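SAM-dependent methyltransferase (Pyrococcus horikoshii, PDB 1WZN) probably transfers a methyl group from S-adenosyl-L-methionine to an unidentified acceptor, and here binds the product S-adenosyl-L-homocysteine. Local coordinates at residues 16-21 / 159-164. Sequence-based numbering, arbitrary orientation.
With SAH (S-adenosyl-L-homocysteine), chain F.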
# COMPACT_ATOMS: atom_id res chain seq x y z
N TYR A 16 14.79 17.68 16.06
CA TYR A 16 15.71 16.55 15.97
C TYR A 16 16.17 16.05 17.34
O TYR A 16 17.35 15.82 17.59
CB TYR A 16 16.92 16.98 15.14
CG TYR A 16 16.54 17.08 13.71
CD1 TYR A 16 16.27 15.93 12.97
CD2 TYR A 16 16.44 18.33 13.09
CE1 TYR A 16 15.89 16.03 11.64
CE2 TYR A 16 16.06 18.43 11.76
CZ TYR A 16 15.79 17.28 11.03
OH TYR A 16 15.39 17.37 9.71
N ARG A 17 15.19 15.92 18.26
CA ARG A 17 15.50 15.41 19.60
C ARG A 17 16.17 14.04 19.54
O ARG A 17 17.06 13.70 20.31
CB ARG A 17 14.18 15.31 20.37
CG ARG A 17 14.33 14.60 21.71
CD ARG A 17 12.99 14.48 22.45
NE ARG A 17 11.96 13.94 21.56
CZ ARG A 17 12.06 12.65 21.20
NH1 ARG A 17 13.06 11.91 21.66
NH2 ARG A 17 11.15 12.11 20.39
N ARG A 18 15.69 13.21 18.59
CA ARG A 18 16.23 11.86 18.46
C ARG A 18 17.69 11.87 18.03
O ARG A 18 18.53 11.13 18.54
CB ARG A 18 15.38 11.11 17.44
CG ARG A 18 13.93 10.95 17.89
CD ARG A 18 13.12 10.06 16.94
NE ARG A 18 11.72 10.00 17.36
CZ ARG A 18 10.94 11.05 17.04
NH1 ARG A 18 11.44 12.07 16.37
NH2 ARG A 18 9.66 11.07 17.44
N ARG A 19 17.99 12.70 17.02
CA ARG A 19 19.36 12.80 16.55
C ARG A 19 20.32 13.13 17.70
O ARG A 19 21.46 12.69 17.75
CB ARG A 19 19.43 13.89 15.48
CG ARG A 19 20.74 13.84 14.69
CD ARG A 19 21.62 15.07 14.96
NE ARG A 19 22.72 15.14 13.99
CZ ARG A 19 23.83 14.43 14.27
NH1 ARG A 19 23.89 13.70 15.37
NH2 ARG A 19 24.86 14.46 13.42
N ILE A 20 19.82 13.97 18.63
CA ILE A 20 20.65 14.38 19.76
C ILE A 20 20.83 13.24 20.77
O ILE A 20 21.88 13.08 21.39
CB ILE A 20 19.98 15.57 20.45
CG1 ILE A 20 20.07 16.81 19.56
CG2 ILE A 20 20.71 15.88 21.76
CD1 ILE A 20 19.49 18.05 20.24
N GLU A 21 19.75 12.47 20.96
CA GLU A 21 19.80 11.42 21.97
C GLU A 21 20.85 10.35 21.67
O GLU A 21 21.27 9.59 22.53
CB GLU A 21 18.40 10.79 22.08
CG GLU A 21 17.65 11.25 23.33
CD GLU A 21 16.16 11.09 23.11
OE1 GLU A 21 15.75 10.08 22.56
OE2 GLU A 21 15.42 12.00 23.49
N TRP A 159 4.22 13.63 12.57
CA TRP A 159 4.76 13.38 13.90
C TRP A 159 4.77 14.66 14.71
O TRP A 159 4.44 15.73 14.20
CB TRP A 159 6.17 12.78 13.81
CG TRP A 159 7.13 13.55 12.97
CD1 TRP A 159 7.06 13.77 11.61
CD2 TRP A 159 8.36 14.15 13.40
NE1 TRP A 159 8.17 14.47 11.19
CE2 TRP A 159 8.98 14.71 12.27
CE3 TRP A 159 8.99 14.26 14.65
CZ2 TRP A 159 10.21 15.38 12.34
CZ3 TRP A 159 10.21 14.92 14.72
CH2 TRP A 159 10.80 15.47 13.57
N ASN A 160 5.14 14.57 15.99
CA ASN A 160 5.11 15.75 16.84
C ASN A 160 6.22 15.80 17.88
O ASN A 160 6.76 14.78 18.28
CB ASN A 160 3.76 15.84 17.56
CG ASN A 160 3.53 14.68 18.51
OD1 ASN A 160 3.43 13.52 18.09
ND2 ASN A 160 3.44 14.98 19.80
N GLU A 161 6.55 17.02 18.29
CA GLU A 161 7.56 17.27 19.31
C GLU A 161 7.06 18.45 20.14
O GLU A 161 5.97 18.97 19.89
CB GLU A 161 8.91 17.62 18.67
CG GLU A 161 9.61 16.47 17.96
CD GLU A 161 9.97 15.30 18.87
OE1 GLU A 161 10.16 15.51 20.09
OE2 GLU A 161 10.08 14.17 18.36
N GLN A 162 7.85 18.88 21.12
CA GLN A 162 7.43 19.98 21.97
C GLN A 162 8.60 20.78 22.52
O GLN A 162 9.58 20.21 23.00
CB GLN A 162 6.58 19.45 23.14
CG GLN A 162 5.95 20.56 23.98
CD GLN A 162 5.01 20.04 25.07
OE1 GLN A 162 4.51 18.93 24.98
NE2 GLN A 162 4.76 20.86 26.08
N LYS A 163 8.48 22.10 22.45
CA LYS A 163 9.51 22.98 22.98
C LYS A 163 8.82 23.90 23.99
O LYS A 163 8.09 24.81 23.61
CB LYS A 163 10.14 23.81 21.86
CG LYS A 163 11.24 24.74 22.34
CD LYS A 163 11.83 25.56 21.20
CE LYS A 163 12.76 26.64 21.72
NZ LYS A 163 13.85 26.06 22.55
N GLY A 164 9.06 23.66 25.27
CA GLY A 164 8.42 24.48 26.28
C GLY A 164 6.92 24.27 26.23
O GLY A 164 6.44 23.13 26.28
N SAH F . 25.80 19.18 11.07
CA SAH F . 24.54 19.58 11.82
CB SAH F . 23.44 20.20 11.01
CG SAH F . 22.77 19.45 9.87
SD SAH F . 21.57 20.63 9.11
C SAH F . 24.03 18.26 12.56
O SAH F . 24.67 17.20 12.44
OXT SAH F . 22.97 18.39 13.28
C5' SAH F . 22.32 21.11 7.61
C4' SAH F . 23.21 22.44 7.80
O4' SAH F . 23.70 22.68 6.47
C3' SAH F . 22.46 23.70 8.15
O3' SAH F . 22.91 24.21 9.41
C2' SAH F . 22.73 24.64 6.91
O2' SAH F . 22.77 26.02 7.28
C1' SAH F . 24.04 24.09 6.38
N9 SAH F . 24.37 24.37 5.11
C8 SAH F . 23.74 24.11 3.89
N7 SAH F . 24.37 24.54 2.84
C5 SAH F . 25.54 25.15 3.36
C6 SAH F . 26.64 25.80 2.71
N6 SAH F . 26.73 25.94 1.38
N1 SAH F . 27.62 26.27 3.55
C2 SAH F . 27.57 26.15 4.91
N3 SAH F . 26.53 25.53 5.57
C4 SAH F . 25.56 25.06 4.74
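Glu-161, buried on strand 157-163, holds its carboxylate out to two arginines of the short helix 17-21. Arg-17 grips Glu-161 side-on: NE meets OE1 at 2.8 Å in a nearly straight bond lying close to the guanidinium plane, while NH2 reaches the syn lone pair of OE2 at 3.1 Å from a tilted position. The planes stand 44° apart, consistent with the second bond being the more bent. A turn at chi3 (50°) swings the Arg-17 guanidinium round to present this NE edge, and its remaining nitrogen, NH1, bonds Glu-21 OE2 one helical turn on, at 3.0 Å. Arginine suits this place because its several N-H groups can serve more than one acceptor. Arg-18, long and extended from CG to NE, adds a second positive charge to the same carboxylate: it brings its NH1 to within 3.2 Å of Glu-161 OE2 in a further salt bridge, its plane 80° from the carboxylate. The same NH1 lies 3.5 Å from CZ3 of Trp-159, whose indole NE1 is tied to Asp-172. A methionine replacing Arg-17 would probably leave Glu-161 with Arg-18 as its remaining cation across this contact and Glu-21 without its mate. On the neighbouring Arg-19, NH2 makes a weak bond to the S-adenosyl-L-homocysteine carboxylate atom O. The arrangement is a salt-bridge network joining the cofactor-side helix of a Rossmann-like methyltransferase to the edge strand, within this chain, of its separate antiparallel sheet.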